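Local coordinates for nucleotidyl transferase (Methanothermobacter thermautotrophicus, PDB 6PLJ), which probably transfers nucleotidyl groups as a member of the MobA-like NTP transferase family, and may take part in pseudomurein cell-wall synthesis in a methanogenic archaeon, at residues S36-M39 with R40-E44; L196-M199 with L200-G203; S224-L227 with R228-H232. One frame throughout, in Å; residues are numbered along the deposited sequence. Where two conformers were deposited one is given.

How the contacts relate
The three contacts are short-range ones, each within one helix or, for contact 2, round its C-terminal end, and follow one another along the chain: contact 1 on helix 36-44, just after strand 25-31, the first along the chain and an inner strand of the main sheet; contact 2 at the end of helix 192-201, ahead of strand 205-210; contact 3 on helix 223-236, the last of the chain. Contacts 1 and 3 are neighbours, their centres about 15 Å apart and their nearest atoms about 5 Å, and Y223, which begins the last helix, touches M38 and M42 of the first. The C-terminal helix is thereby held against the N-terminal part of the fold. Contact 2 lies far off, its centre about 34 Å from contact 1 and 32 Å from contact 3.

Contact 1 (S36-M39 with R40-E44); sequences SRMM and RDMAE. With NA (sodium ion), chain J.
R37 serves two acidic residues at once, D41 one turn on and E44 nearly two, beside a bound sodium ion. D41 OD1 takes weak, bent hydrogen bonds from both NE and NH2 of R37, the shorter 2.9 Å to NH2; guanidinium and carboxylate are turned 30° apart. The E44 carboxylate also lies at the guanidinium edge, but twisted by 70°, and its salt bridge from R37 NH2 to OE2 is weak at 3.3 Å. R37 reaches both through a bent chain, turned first at chi2 (59°), while R40 CB lies over one guanidinium face. R37, D41 and E44 form a salt-bridge network along helix 36-44, within the MobA-like NTP transferase domain. Water 1 accepts from R37 NH1 and R40 NE and donates to E44 OE2, so it bridges two arginines to one carboxylate. Water 2 donates to D41 OD1 and E44 OE1 and sits 2.5 Å from the sodium, which D41 O binds at 2.9 Å. D41 OD2 is taken by Y223 N and H222 ND1, tying this helix to the start of helix 223-236. On another side M38 and M42 run side by side, M38 CE 3.7 Å from M42 SD, with Y223 touching both.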
ATOM      1  N   SER A  36      -1.849 -10.377  12.562  0.70 11.12           N
ATOM      2  CA  SER A  36      -1.920 -11.469  13.522  0.70 11.18           C
ATOM      3  C   SER A  36      -2.057 -12.832  12.838  0.70 11.52           C
ATOM      4  O   SER A  36      -1.435 -13.807  13.283  0.70 10.92           O
ATOM      5  CB  SER A  36      -3.052 -11.223  14.520  0.70 11.28           C
ATOM      6  OG  SER A  36      -4.294 -11.048  13.879  0.70 11.59           O
ATOM      7  N   ARG A  37      -2.833 -12.887  11.756  1.00 11.69           N
ATOM      8  CA  ARG A  37      -3.055 -14.138  11.019  1.00 12.72           C
ATOM      9  C   ARG A  37      -1.750 -14.712  10.503  1.00 11.76           C
ATOM     10  O   ARG A  37      -1.482 -15.919  10.650  1.00 11.43           O
ATOM     11  CB  ARG A  37      -4.056 -13.917   9.879  1.00 13.91           C
ATOM     12  CG  ARG A  37      -4.470 -15.170   9.127  1.00 16.06           C
ATOM     13  CD  ARG A  37      -5.112 -16.182  10.027  1.00 17.22           C
ATOM     14  NE  ARG A  37      -4.178 -17.194  10.502  1.00 19.05           N
ATOM     15  CZ  ARG A  37      -4.477 -18.153  11.367  1.00 19.98           C
ATOM     16  NH1 ARG A  37      -5.696 -18.228  11.922  1.00 21.87           N
ATOM     17  NH2 ARG A  37      -3.545 -19.031  11.700  1.00 19.72           N
ATOM     18  N   MET A  38      -0.897 -13.858   9.958  1.00 11.44           N
ATOM     19  CA  MET A  38       0.344 -14.346   9.397  1.00 11.84           C
ATOM     20  C   MET A  38       1.285 -14.846  10.488  1.00 11.63           C
ATOM     21  O   MET A  38       1.969 -15.841  10.292  1.00 11.46           O
ATOM     22  CB  MET A  38       1.027 -13.295   8.533  1.00 12.74           C
ATOM     23  CG  MET A  38       2.039 -13.924   7.586  1.00 13.44           C
ATOM     24  SD  MET A  38       3.593 -13.056   7.496  1.00 15.53           S
ATOM     25  CE  MET A  38       4.129 -13.126   9.208  1.00 14.38           C
ATOM     26  N   MET A  39       1.321 -14.160  11.636  1.00 11.31           N
ATOM     27  CA  MET A  39       2.153 -14.578  12.756  1.00 11.57           C
ATOM     28  C   MET A  39       1.678 -15.905  13.327  1.00 11.31           C
ATOM     29  O   MET A  39       2.503 -16.763  13.627  1.00 11.00           O
ATOM     30  CB  MET A  39       2.192 -13.504  13.837  1.00 12.80           C
ATOM     31  CG  MET A  39       2.896 -12.263  13.323  1.00 13.49           C
ATOM     32  SD  MET A  39       3.028 -10.991  14.576  1.00 16.36           S
ATOM     33  CE  MET A  39       4.388 -11.593  15.527  1.00 15.80           C
ATOM     34  N   ARG A  40       0.364 -16.070  13.439  1.00 11.16           N
ATOM     35  CA  ARG A  40      -0.216 -17.342  13.895  1.00 11.61           C
ATOM     36  C   ARG A  40       0.110 -18.455  12.913  1.00 12.09           C
ATOM     37  O   ARG A  40       0.419 -19.585  13.330  1.00 12.16           O
ATOM     38  CB  ARG A  40      -1.721 -17.233  14.061  1.00 11.69           C
ATOM     39  CG  ARG A  40      -2.151 -16.329  15.214  1.00 12.28           C
ATOM     40  CD  ARG A  40      -3.653 -16.203  15.229  1.00 12.94           C
ATOM     41  NE  ARG A  40      -4.302 -17.429  15.687  1.00 13.50           N
ATOM     42  CZ  ARG A  40      -4.442 -17.782  16.973  1.00 14.26           C
ATOM     43  NH1 ARG A  40      -3.991 -17.008  17.963  1.00 14.31           N
ATOM     44  NH2 ARG A  40      -5.051 -18.922  17.287  1.00 15.14           N
ATOM     45  N   ASP A  41       0.050 -18.150  11.615  1.00 12.00           N
ATOM     46  CA  ASP A  41       0.442 -19.146  10.614  1.00 12.11           C
ATOM     47  C   ASP A  41       1.861 -19.657  10.845  1.00 12.50           C
ATOM     48  O   ASP A  41       2.139 -20.857  10.686  1.00 12.69           O
ATOM     49  CB  ASP A  41       0.372 -18.580   9.183  1.00 12.03           C
ATOM     50  CG  ASP A  41      -1.042 -18.387   8.657  1.00 12.50           C
ATOM     51  OD1 ASP A  41      -2.046 -18.840   9.248  1.00 12.92           O
ATOM     52  OD2 ASP A  41      -1.148 -17.763   7.574  1.00 13.43           O
ATOM     53  N   MET A  42       2.775 -18.749  11.147  1.00 12.38           N
ATOM     54  CA  MET A  42       4.154 -19.116  11.427  1.00 12.72           C
ATOM     55  C   MET A  42       4.240 -19.991  12.664  1.00 13.53           C
ATOM     56  O   MET A  42       4.932 -21.012  12.647  1.00 13.95           O
ATOM     57  CB  MET A  42       5.035 -17.886  11.591  1.00 12.97           C
ATOM     58  CG  MET A  42       5.209 -17.152  10.279  1.00 12.63           C
ATOM     59  SD  MET A  42       6.396 -15.817  10.351  1.00 12.32           S
ATOM     60  CE  MET A  42       7.949 -16.706  10.342  1.00 12.92           C
ATOM     61  N   ALA A  43       3.518 -19.611  13.717  1.00 13.67           N
ATOM     62  CA  ALA A  43       3.500 -20.406  14.950  1.00 15.10           C
ATOM     63  C   ALA A  43       2.947 -21.812  14.698  1.00 16.08           C
ATOM     64  O   ALA A  43       3.478 -22.795  15.249  1.00 17.03           O
ATOM     65  CB  ALA A  43       2.683 -19.712  16.018  1.00 15.52           C
ATOM     66  N   GLU A  44       1.929 -21.909  13.842  1.00 15.79           N
ATOM     67  CA  GLU A  44       1.293 -23.194  13.498  1.00 16.91           C
ATOM     68  C   GLU A  44       2.165 -24.101  12.615  1.00 16.84           C
ATOM     69  O   GLU A  44       1.882 -25.299  12.485  1.00 18.43           O
ATOM     70  CB  GLU A  44      -0.098 -22.968  12.877  1.00 18.61           C
ATOM     71  CG  GLU A  44      -1.123 -22.519  13.916  1.00 21.13           C
ATOM     72  CD  GLU A  44      -2.396 -21.908  13.355  1.00 24.01           C
ATOM     73  OE1 GLU A  44      -2.786 -22.192  12.194  1.00 26.54           O
ATOM     74  OE2 GLU A  44      -3.026 -21.145  14.115  1.00 26.02           O
TER
HETATM   75 NA    NA J 309       0.340 -22.337   8.957  1.00 24.90          NA
HETATM   76  O   HOH W   1      -5.593 -19.882  14.326  1.00 29.35           O
HETATM   77  O   HOH W   2      -2.082 -21.931   9.480  1.00 32.17           O

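Contact 2 (L196-M199 with L200-G203); sequences LWMM and LEDG
L200 packs back on the turn before it, where L196 and W197 provide both the carbonyls under its stem and an aromatic neighbour for its tip. L200 CB stands 3.7 Å from the carbonyl oxygens of both L196 and W197. With chi1 at -71°, CG is anti to the carbonyl carbon of L200 and leans back over the preceding turn, coming 3.4 Å from L196 O. One branch continues the line: CD1 passes 3.8 Å from L196 O and approaches the indole of W197 obliquely, 4.4 Å from CE3, a loose apolar contact. Beneath it the helical ladder runs from L200 N to L196 O, E201 N to W197 O and D202 N to M198 O. E201 leans back on the next carbonyl round the helix, its CG 3.3 Å from W197 O and its carboxylate carbon close to that oxygen too. M198 and D202 run side by side in the M198 conformer given; the D202 carboxylate finds its polar partner in Y184 OH, which hydrogen-bonds OD2. G203 is the first residue to leave helical backbone angles, in a Schellman motif. Its positive phi, 88°, is one that glycine adopts readily, and G203 N bonds back to L200 O at 3.0 Å. The chain then turns through V204 into strand 205-210. M199 and L196 point to the interior: M199 meets L180 and Y184 of helix 178-184 and V153 of strand 152-157, and L196 meets I155 of that strand. W197 lies against N166 and A167 in a loop, and L196 touches A167 as well, so helix 192-201 packs against helix 178-184, strand 152-157 and that loop.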
ATOM      1  N   LEU A 196     -13.989   2.322  -1.713  1.00 16.50           N
ATOM      2  CA  LEU A 196     -13.990   2.323  -3.166  1.00 16.56           C
ATOM      3  C   LEU A 196     -15.421   2.125  -3.714  1.00 17.39           C
ATOM      4  O   LEU A 196     -15.821   2.778  -4.676  1.00 17.51           O
ATOM      5  CB  LEU A 196     -13.049   1.247  -3.699  1.00 16.32           C
ATOM      6  CG  LEU A 196     -11.574   1.431  -3.342  1.00 15.90           C
ATOM      7  CD1 LEU A 196     -10.797   0.164  -3.657  1.00 16.12           C
ATOM      8  CD2 LEU A 196     -10.988   2.619  -4.082  1.00 15.55           C
ATOM      9  N   TRP A 197     -16.167   1.235  -3.073  1.00 18.86           N
ATOM     10  CA  TRP A 197     -17.583   1.031  -3.403  1.00 19.88           C
ATOM     11  C   TRP A 197     -18.406   2.300  -3.151  1.00 21.19           C
ATOM     12  O   TRP A 197     -19.274   2.634  -3.947  1.00 22.16           O
ATOM     13  CB  TRP A 197     -18.165  -0.127  -2.598  1.00 19.72           C
ATOM     14  CG  TRP A 197     -17.737  -1.484  -3.055  1.00 19.37           C
ATOM     15  CD1 TRP A 197     -16.888  -2.336  -2.412  1.00 19.87           C
ATOM     16  CD2 TRP A 197     -18.182  -2.174  -4.230  1.00 19.77           C
ATOM     17  NE1 TRP A 197     -16.762  -3.504  -3.117  1.00 19.48           N
ATOM     18  CE2 TRP A 197     -17.549  -3.436  -4.235  1.00 19.70           C
ATOM     19  CE3 TRP A 197     -19.051  -1.847  -5.279  1.00 20.07           C
ATOM     20  CZ2 TRP A 197     -17.765  -4.384  -5.244  1.00 19.52           C
ATOM     21  CZ3 TRP A 197     -19.258  -2.787  -6.295  1.00 20.39           C
ATOM     22  CH2 TRP A 197     -18.611  -4.035  -6.267  1.00 19.82           C
ATOM     23  N   MET A 198     -18.118   2.990  -2.047  0.50 22.76           N
ATOM     24  CA  MET A 198     -18.722   4.298  -1.749  0.50 24.16           C
ATOM     25  C   MET A 198     -18.451   5.309  -2.855  0.50 23.61           C
ATOM     26  O   MET A 198     -19.370   5.969  -3.340  0.50 24.43           O
ATOM     27  CB  MET A 198     -18.170   4.855  -0.440  0.50 26.29           C
ATOM     28  CG  MET A 198     -18.906   4.430   0.812  0.50 28.14           C
ATOM     29  SD  MET A 198     -18.502   5.558   2.157  0.50 32.02           S
ATOM     30  CE  MET A 198     -18.569   7.122   1.285  0.50 31.16           C
ATOM     31  N   MET A 199     -17.181   5.423  -3.247  1.00 21.95           N
ATOM     32  CA  MET A 199     -16.775   6.290  -4.348  1.00 21.64           C
ATOM     33  C   MET A 199     -17.523   6.006  -5.652  1.00 22.92           C
ATOM     34  O   MET A 199     -17.997   6.929  -6.317  1.00 22.18           O
ATOM     35  CB  MET A 199     -15.267   6.164  -4.615  1.00 21.47           C
ATOM     36  CG  MET A 199     -14.393   6.809  -3.566  1.00 20.71           C
ATOM     37  SD  MET A 199     -12.647   6.438  -3.888  1.00 19.76           S
ATOM     38  CE  MET A 199     -11.966   7.070  -2.358  1.00 20.24           C
ATOM     39  N   LEU A 200     -17.615   4.729  -6.017  1.00 22.34           N
ATOM     40  CA  LEU A 200     -18.354   4.343  -7.219  1.00 23.02           C
ATOM     41  C   LEU A 200     -19.837   4.736  -7.133  1.00 23.64           C
ATOM     42  O   LEU A 200     -20.383   5.263  -8.108  1.00 24.56           O
ATOM     43  CB  LEU A 200     -18.212   2.842  -7.475  1.00 22.90           C
ATOM     44  CG  LEU A 200     -16.818   2.406  -7.949  1.00 21.97           C
ATOM     45  CD1 LEU A 200     -16.694   0.889  -7.839  1.00 22.42           C
ATOM     46  CD2 LEU A 200     -16.531   2.862  -9.367  1.00 22.12           C
ATOM     47  N   GLU A 201     -20.457   4.506  -5.979  1.00 25.80           N
ATOM     48  CA  GLU A 201     -21.861   4.909  -5.730  1.00 28.15           C
ATOM     49  C   GLU A 201     -22.042   6.418  -5.891  1.00 29.04           C
ATOM     50  O   GLU A 201     -23.046   6.878  -6.450  1.00 28.54           O
ATOM     51  CB  GLU A 201     -22.309   4.495  -4.329  1.00 29.58           C
ATOM     52  CG  GLU A 201     -22.503   2.995  -4.145  0.70 31.76           C
ATOM     53  CD  GLU A 201     -22.454   2.543  -2.689  0.70 33.77           C
ATOM     54  OE1 GLU A 201     -22.372   3.392  -1.771  0.70 35.60           O
ATOM     55  OE2 GLU A 201     -22.500   1.316  -2.458  0.70 35.58           O
ATOM     56  N   ASP A 202     -21.052   7.182  -5.417  1.00 28.11           N
ATOM     57  CA  ASP A 202     -21.051   8.635  -5.551  1.00 27.88           C
ATOM     58  C   ASP A 202     -20.725   9.134  -6.960  1.00 26.80           C
ATOM     59  O   ASP A 202     -20.777  10.336  -7.207  1.00 28.53           O
ATOM     60  CB  ASP A 202     -20.069   9.267  -4.542  1.00 28.32           C
ATOM     61  CG  ASP A 202     -20.482   9.053  -3.090  1.00 29.76           C
ATOM     62  OD1 ASP A 202     -21.658   8.727  -2.817  1.00 30.88           O
ATOM     63  OD2 ASP A 202     -19.627   9.216  -2.195  1.00 28.91           O
ATOM     64  N   GLY A 203     -20.358   8.241  -7.879  1.00 26.16           N
ATOM     65  CA  GLY A 203     -20.060   8.617  -9.253  1.00 26.06           C
ATOM     66  C   GLY A 203     -18.613   9.016  -9.482  1.00 25.48           C
ATOM     67  O   GLY A 203     -18.280   9.552 -10.535  1.00 26.04           O
TER

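Contact 3 (S224-L227 with R228-H232); sequences SDYL and RIRDH. With EDO (1,2-ethanediol), chain E.
Helix 223-236 is the last helix of the chain; within it R230 lies beside both Y226 and L227. R230 CB stands over one face of the Y226 ring. The chain beyond it is straight until a bend at chi3 (85°), which turns the guanidinium aside after CD has passed 3.8 Å from Y226 OH. Ring and guanidinium planes stand 72° apart, so the two groups are far from stacked. Water 4 lies in the planes of both at their edges, donating to Y226 OH at 2.7 Å and accepting from R230 NH2. The tyrosine oxygen also hydrogen-bonds P56 O, so two partners fix the ring's outer end. L227 runs alongside R230 on another flank and sets its methyl CD2 over one face of the guanidinium, 3.6 Å from both CZ and NH1, towards its rim. One turn beyond L227, D231 OD2 accepts from both hydroxyls of a 1,2-ethanediol, probably from the crystallisation liquor, O1 at 2.7 Å and O2 at 2.8 Å; L227 CB lies 3.8 Å from O2. Water 3 joins D225 OD1 to R228 NH1 at the edge of the R228 guanidinium, in its plane, spanning charges that do not touch, and D225 OD2 takes the backbone N of both N221 and H222 just before the helix. Of the four main-chain bonds between 224-227 and 228-232, R230 N to Y226 O is the straightest, with an N-H...O angle of 165°. Y226, I229 and R230 all touch L57 of strand 56-57, the Y226 ring also meets that of Y223, and R228 and I229 lie on V218 in the loop leading to the helix.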
ATOM      1  N   SER A 224       1.504 -18.130   3.689  1.00 11.45           N
ATOM      2  CA  SER A 224       1.552 -18.643   2.308  1.00 11.85           C
ATOM      3  C   SER A 224       1.676 -17.517   1.275  1.00 11.53           C
ATOM      4  O   SER A 224       2.292 -17.708   0.239  1.00 10.80           O
ATOM      5  CB  SER A 224       0.349 -19.533   2.018  1.00 12.47           C
ATOM      6  OG  SER A 224      -0.871 -18.853   2.193  1.00 14.31           O
ATOM      7  N   ASP A 225       1.089 -16.355   1.560  1.00 10.82           N
ATOM      8  CA  ASP A 225       1.209 -15.195   0.661  1.00 10.71           C
ATOM      9  C   ASP A 225       2.641 -14.704   0.604  1.00 10.43           C
ATOM     10  O   ASP A 225       3.154 -14.356  -0.456  1.00  9.67           O
ATOM     11  CB  ASP A 225       0.324 -14.041   1.137  1.00 11.06           C
ATOM     12  CG  ASP A 225      -1.158 -14.377   1.134  1.00 12.09           C
ATOM     13  OD1 ASP A 225      -1.627 -15.055   0.188  1.00 13.80           O
ATOM     14  OD2 ASP A 225      -1.877 -13.903   2.048  1.00 12.24           O
ATOM     15  N   TYR A 226       3.297 -14.656   1.763  1.00 10.42           N
ATOM     16  CA  TYR A 226       4.700 -14.286   1.796  1.00 10.57           C
ATOM     17  C   TYR A 226       5.557 -15.291   1.006  1.00 10.73           C
ATOM     18  O   TYR A 226       6.412 -14.910   0.219  1.00 11.04           O
ATOM     19  CB  TYR A 226       5.203 -14.183   3.227  1.00 11.12           C
ATOM     20  CG  TYR A 226       6.688 -14.232   3.368  1.00 11.51           C
ATOM     21  CD1 TYR A 226       7.477 -13.122   3.053  1.00 11.73           C
ATOM     22  CD2 TYR A 226       7.327 -15.387   3.824  1.00 11.52           C
ATOM     23  CE1 TYR A 226       8.845 -13.154   3.184  1.00 12.86           C
ATOM     24  CE2 TYR A 226       8.699 -15.424   3.960  1.00 12.50           C
ATOM     25  CZ  TYR A 226       9.456 -14.307   3.651  1.00 12.82           C
ATOM     26  OH  TYR A 226      10.826 -14.324   3.810  1.00 15.06           O
ATOM     27  N   LEU A 227       5.282 -16.577   1.190  1.00 10.87           N
ATOM     28  CA  LEU A 227       6.087 -17.584   0.508  1.00 11.56           C
ATOM     29  C   LEU A 227       5.917 -17.479  -0.998  1.00 11.13           C
ATOM     30  O   LEU A 227       6.879 -17.639  -1.739  1.00 11.30           O
ATOM     31  CB  LEU A 227       5.746 -18.988   0.985  1.00 12.24           C
ATOM     32  CG  LEU A 227       6.036 -19.250   2.470  1.00 12.75           C
ATOM     33  CD1 LEU A 227       5.536 -20.633   2.838  1.00 13.40           C
ATOM     34  CD2 LEU A 227       7.506 -19.099   2.776  1.00 13.72           C
ATOM     35  N   ARG A 228       4.697 -17.189  -1.426  1.00 11.37           N
ATOM     36  CA  ARG A 228       4.401 -16.965  -2.844  1.00 11.32           C
ATOM     37  C   ARG A 228       5.200 -15.779  -3.406  1.00 11.08           C
ATOM     38  O   ARG A 228       5.789 -15.856  -4.472  1.00 11.16           O
ATOM     39  CB  ARG A 228       2.910 -16.760  -3.026  1.00 11.72           C
ATOM     40  CG  ARG A 228       2.483 -16.538  -4.457  1.00 12.11           C
ATOM     41  CD  ARG A 228       1.005 -16.266  -4.563  1.00 12.56           C
ATOM     42  NE  ARG A 228       0.672 -15.917  -5.937  1.00 13.19           N
ATOM     43  CZ  ARG A 228      -0.518 -15.534  -6.368  1.00 13.67           C
ATOM     44  NH1 ARG A 228      -1.548 -15.414  -5.533  1.00 14.24           N
ATOM     45  NH2 ARG A 228      -0.678 -15.242  -7.661  1.00 14.57           N
ATOM     46  N   ILE A 229       5.226 -14.678  -2.670  1.00 10.88           N
ATOM     47  CA  ILE A 229       5.990 -13.517  -3.072  1.00 11.04           C
ATOM     48  C   ILE A 229       7.483 -13.828  -3.070  1.00 11.33           C
ATOM     49  O   ILE A 229       8.194 -13.475  -4.005  1.00 11.21           O
ATOM     50  CB  ILE A 229       5.683 -12.309  -2.163  1.00 10.95           C
ATOM     51  CG1 ILE A 229       4.263 -11.822  -2.436  1.00 11.06           C
ATOM     52  CG2 ILE A 229       6.711 -11.202  -2.369  1.00 11.00           C
ATOM     53  CD1 ILE A 229       3.684 -10.949  -1.342  1.00 11.80           C
ATOM     54  N   ARG A 230       7.946 -14.490  -2.025  1.00 11.98           N
ATOM     55  CA  ARG A 230       9.382 -14.824  -1.931  1.00 13.84           C
ATOM     56  C   ARG A 230       9.786 -15.682  -3.136  1.00 13.74           C
ATOM     57  O   ARG A 230      10.820 -15.466  -3.666  1.00 13.49           O
ATOM     58  CB  ARG A 230       9.689 -15.514  -0.596  1.00 15.83           C
ATOM     59  CG  ARG A 230      11.136 -15.950  -0.425  1.00 18.27           C
ATOM     60  CD  ARG A 230      11.355 -16.674   0.906  1.00 20.56           C
ATOM     61  NE  ARG A 230      11.024 -18.081   0.794  0.70 23.93           N
ATOM     62  CZ  ARG A 230      11.007 -18.956   1.793  0.70 25.86           C
ATOM     63  NH1 ARG A 230      10.680 -20.213   1.548  0.70 26.43           N
ATOM     64  NH2 ARG A 230      11.288 -18.581   3.029  0.70 26.85           N
ATOM     65  N   ASP A 231       8.954 -16.646  -3.500  1.00 13.86           N
ATOM     66  CA  ASP A 231       9.259 -17.503  -4.655  1.00 14.77           C
ATOM     67  C   ASP A 231       9.383 -16.697  -5.948  1.00 13.95           C
ATOM     68  O   ASP A 231      10.256 -16.978  -6.786  1.00 13.84           O
ATOM     69  CB  ASP A 231       8.209 -18.603  -4.819  1.00 16.34           C
ATOM     70  CG  ASP A 231       8.305 -19.684  -3.744  1.00 18.26           C
ATOM     71  OD1 ASP A 231       9.312 -19.750  -3.004  1.00 20.20           O
ATOM     72  OD2 ASP A 231       7.340 -20.459  -3.640  1.00 21.54           O
ATOM     73  N   HIS A 232       8.522 -15.700  -6.111  1.00 13.25           N
ATOM     74  CA  HIS A 232       8.607 -14.799  -7.265  1.00 13.17           C
ATOM     75  C   HIS A 232       9.918 -14.011  -7.282  1.00 14.53           C
ATOM     76  O   HIS A 232      10.565 -13.907  -8.325  1.00 15.72           O
ATOM     77  CB  HIS A 232       7.415 -13.849  -7.249  1.00 12.89           C
ATOM     78  CG  HIS A 232       7.568 -12.646  -8.116  1.00 12.85           C
ATOM     79  ND1 HIS A 232       7.583 -12.712  -9.487  1.00 12.99           N
ATOM     80  CD2 HIS A 232       7.651 -11.334  -7.800  1.00 12.99           C
ATOM     81  CE1 HIS A 232       7.686 -11.490  -9.983  1.00 13.62           C
ATOM     82  NE2 HIS A 232       7.735 -10.636  -8.976  1.00 13.52           N
TER
HETATM   83  C1  EDO E 304       6.401 -22.590  -0.604  0.50 26.46           C
HETATM   84  O1  EDO E 304       7.400 -21.976  -1.422  0.50 26.02           O
HETATM   85  C2  EDO E 304       5.034 -22.286  -1.194  0.50 26.40           C
HETATM   86  O2  EDO E 304       5.136 -21.132  -2.040  0.50 26.85           O
HETATM   87  O   HOH W   3      -1.802 -15.559  -2.590  1.00 19.63           O
HETATM   88  O   HOH W   4      12.002 -16.454   4.957  1.00 28.98           O